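Local coordinates for protein TP_0956 (Treponema pallidum subsp. pallidum, PDB 3U64) that probably serves as the tetratricopeptide-repeat-type lipoprotein (T) component of a TRAP transporter, a role likely to involve protein-protein interaction, at residues Arg130-Gly135 with Lys142-Cys147. Residues are numbered along the deposited sequence; the frame is centred on the assembly and turned at random.
Sequences REVFSG and KVLSRC. With SO4 (sulfate ion), chain C.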
loop_
_atom_site.group_PDB
_atom_site.type_symbol
_atom_site.label_atom_id
_atom_site.label_comp_id
_atom_site.label_asym_id
_atom_site.label_seq_id
_atom_site.Cartn_x
_atom_site.Cartn_y
_atom_site.Cartn_z
ATOM N N ARG A 130 -20.253 30.420 3.066
ATOM C CA ARG A 130 -20.034 31.836 3.319
ATOM C C ARG A 130 -20.758 32.253 4.601
ATOM O O ARG A 130 -20.231 33.013 5.417
ATOM C CB ARG A 130 -20.529 32.667 2.138
ATOM C CG ARG A 130 -19.919 34.063 2.045
ATOM C CD ARG A 130 -20.060 34.623 0.630
ATOM N NE ARG A 130 -19.289 35.848 0.396
ATOM C CZ ARG A 130 -18.017 35.877 0.002
ATOM N NH1 ARG A 130 -17.350 34.743 -0.190
ATOM N NH2 ARG A 130 -17.409 37.043 -0.195
ATOM N N GLU A 131 -21.974 31.750 4.773
ATOM C CA GLU A 131 -22.764 32.097 5.942
ATOM C C GLU A 131 -22.144 31.502 7.189
ATOM O O GLU A 131 -21.892 32.202 8.168
ATOM C CB GLU A 131 -24.204 31.593 5.789
ATOM C CG GLU A 131 -24.913 32.198 4.611
ATOM C CD GLU A 131 -24.864 33.713 4.640
ATOM O OE1 GLU A 131 -25.392 34.299 5.611
ATOM O OE2 GLU A 131 -24.284 34.312 3.703
ATOM N N VAL A 132 -21.894 30.198 7.143
ATOM C CA VAL A 132 -21.519 29.474 8.346
ATOM C C VAL A 132 -20.172 29.974 8.873
ATOM O O VAL A 132 -19.918 29.934 10.063
ATOM C CB VAL A 132 -21.515 27.927 8.117
ATOM C CG1 VAL A 132 -20.208 27.467 7.473
ATOM C CG2 VAL A 132 -21.753 27.193 9.414
ATOM N N PHE A 133 -19.314 30.464 7.987
ATOM C CA PHE A 133 -18.017 30.984 8.426
ATOM C C PHE A 133 -17.947 32.517 8.426
ATOM O O PHE A 133 -16.856 33.084 8.462
ATOM C CB PHE A 133 -16.891 30.421 7.554
ATOM C CG PHE A 133 -16.641 28.947 7.755
ATOM C CD1 PHE A 133 -16.266 28.454 9.002
ATOM C CD2 PHE A 133 -16.752 28.061 6.700
ATOM C CE1 PHE A 133 -16.028 27.104 9.188
ATOM C CE2 PHE A 133 -16.496 26.701 6.881
ATOM C CZ PHE A 133 -16.141 26.226 8.123
ATOM N N SER A 134 -19.108 33.174 8.387
ATOM C CA SER A 134 -19.179 34.630 8.303
ATOM C C SER A 134 -18.612 35.353 9.537
ATOM O O SER A 134 -18.227 36.521 9.459
ATOM C CB SER A 134 -20.629 35.066 8.081
ATOM O OG SER A 134 -21.436 34.642 9.166
ATOM N N GLY A 135 -18.566 34.664 10.672
ATOM C CA GLY A 135 -18.234 35.301 11.936
ATOM C C GLY A 135 -19.394 36.114 12.503
ATOM O O GLY A 135 -19.291 36.703 13.584
ATOM N N LYS A 142 -28.886 31.533 11.549
ATOM C CA LYS A 142 -29.948 31.477 10.557
ATOM C C LYS A 142 -29.694 30.333 9.591
ATOM O O LYS A 142 -30.623 29.617 9.213
ATOM C CB LYS A 142 -30.081 32.793 9.792
ATOM C CG LYS A 142 -31.310 32.860 8.887
ATOM C CD LYS A 142 -31.425 34.208 8.167
ATOM C CE LYS A 142 -30.399 34.315 7.040
ATOM N NZ LYS A 142 -30.302 35.683 6.453
ATOM N N VAL A 143 -28.439 30.142 9.195
ATOM C CA VAL A 143 -28.162 29.081 8.233
ATOM C C VAL A 143 -28.263 27.708 8.887
ATOM O O VAL A 143 -28.667 26.738 8.248
ATOM C CB VAL A 143 -26.804 29.233 7.510
ATOM C CG1 VAL A 143 -25.612 28.972 8.464
ATOM C CG2 VAL A 143 -26.749 28.257 6.355
ATOM N N LEU A 144 -27.911 27.624 10.164
ATOM C CA LEU A 144 -28.007 26.345 10.858
ATOM C C LEU A 144 -29.473 25.989 11.104
ATOM O O LEU A 144 -29.809 24.825 11.294
ATOM C CB LEU A 144 -27.209 26.339 12.174
ATOM C CG LEU A 144 -25.675 26.343 12.065
ATOM C CD1 LEU A 144 -25.023 26.264 13.440
ATOM C CD2 LEU A 144 -25.163 25.213 11.198
ATOM N N SER A 145 -30.349 26.988 11.085
ATOM C CA SER A 145 -31.761 26.724 11.350
ATOM C C SER A 145 -32.448 26.114 10.116
ATOM O O SER A 145 -33.569 25.595 10.193
ATOM C CB SER A 145 -32.472 27.995 11.819
ATOM O OG SER A 145 -32.826 28.817 10.717
ATOM N N ARG A 146 -31.750 26.159 8.988
ATOM C CA ARG A 146 -32.253 25.568 7.756
ATOM C C ARG A 146 -32.028 24.053 7.720
ATOM O O ARG A 146 -32.713 23.326 6.992
ATOM C CB ARG A 146 -31.613 26.248 6.541
ATOM C CG ARG A 146 -31.923 27.743 6.448
ATOM C CD ARG A 146 -31.143 28.406 5.323
ATOM N NE ARG A 146 -31.498 27.872 4.010
ATOM C CZ ARG A 146 -30.809 28.105 2.893
ATOM N NH1 ARG A 146 -29.718 28.867 2.935
ATOM N NH2 ARG A 146 -31.215 27.579 1.737
ATOM N N CYS A 147 -31.086 23.585 8.537
ATOM C CA CYS A 147 -30.722 22.173 8.582
ATOM C C CYS A 147 -31.818 21.298 9.176
ATOM O O CYS A 147 -32.506 21.685 10.111
ATOM C CB CYS A 147 -29.421 21.983 9.382
ATOM S SG CYS A 147 -27.993 22.782 8.603
HETATM S S SO4 C . -19.831 38.254 3.000
HETATM O O1 SO4 C . -20.633 39.404 3.412
HETATM O O2 SO4 C . -20.716 37.208 2.482
HETATM O O3 SO4 C . -18.929 38.676 1.934
HETATM O O4 SO4 C . -19.050 37.764 4.142
#
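The carbonyl oxygen of E131 is gripped twice by S134: the hydroxyl OG donates over 2.7 Å, in the carbonyl plane with a C=O...O angle of 148°, and the backbone N of S134 bonds to the same oxygen. S134 OG also accepts from the amide of D136, which ties the turn leaving helix 128-132 to the start of helix 137-144. No hydrogen bond crosses between the segments, and they meet through carbon atoms. V143 approaches E131 alongside, CB to CB at 3.9 Å, and its CG1, lodged between backbone N and carbonyl carbon (chi1 70°), reaches the CA of V132 at 4.1 Å. V132 CG2 also meets L144 CD2 at 4.3 Å, while F128 touches V143 and L144. E131 OE2 forms a salt bridge with R139; K142 NZ stays 5.2 Å from E131 OE1, so the two charges are not in contact, though they may attract at longer range. R139 NH2 also binds the sulfate, probably from the crystallisation liquor, which R130 holds by weak, bent bonds, the shortest from NE to O2 at 2.9 Å. Packed through V132, V143, L144 and the CB of E131, these are two short consecutive helices joined by a turn, part of the all-helical TRAP transporter T-component (TPR clan) fold.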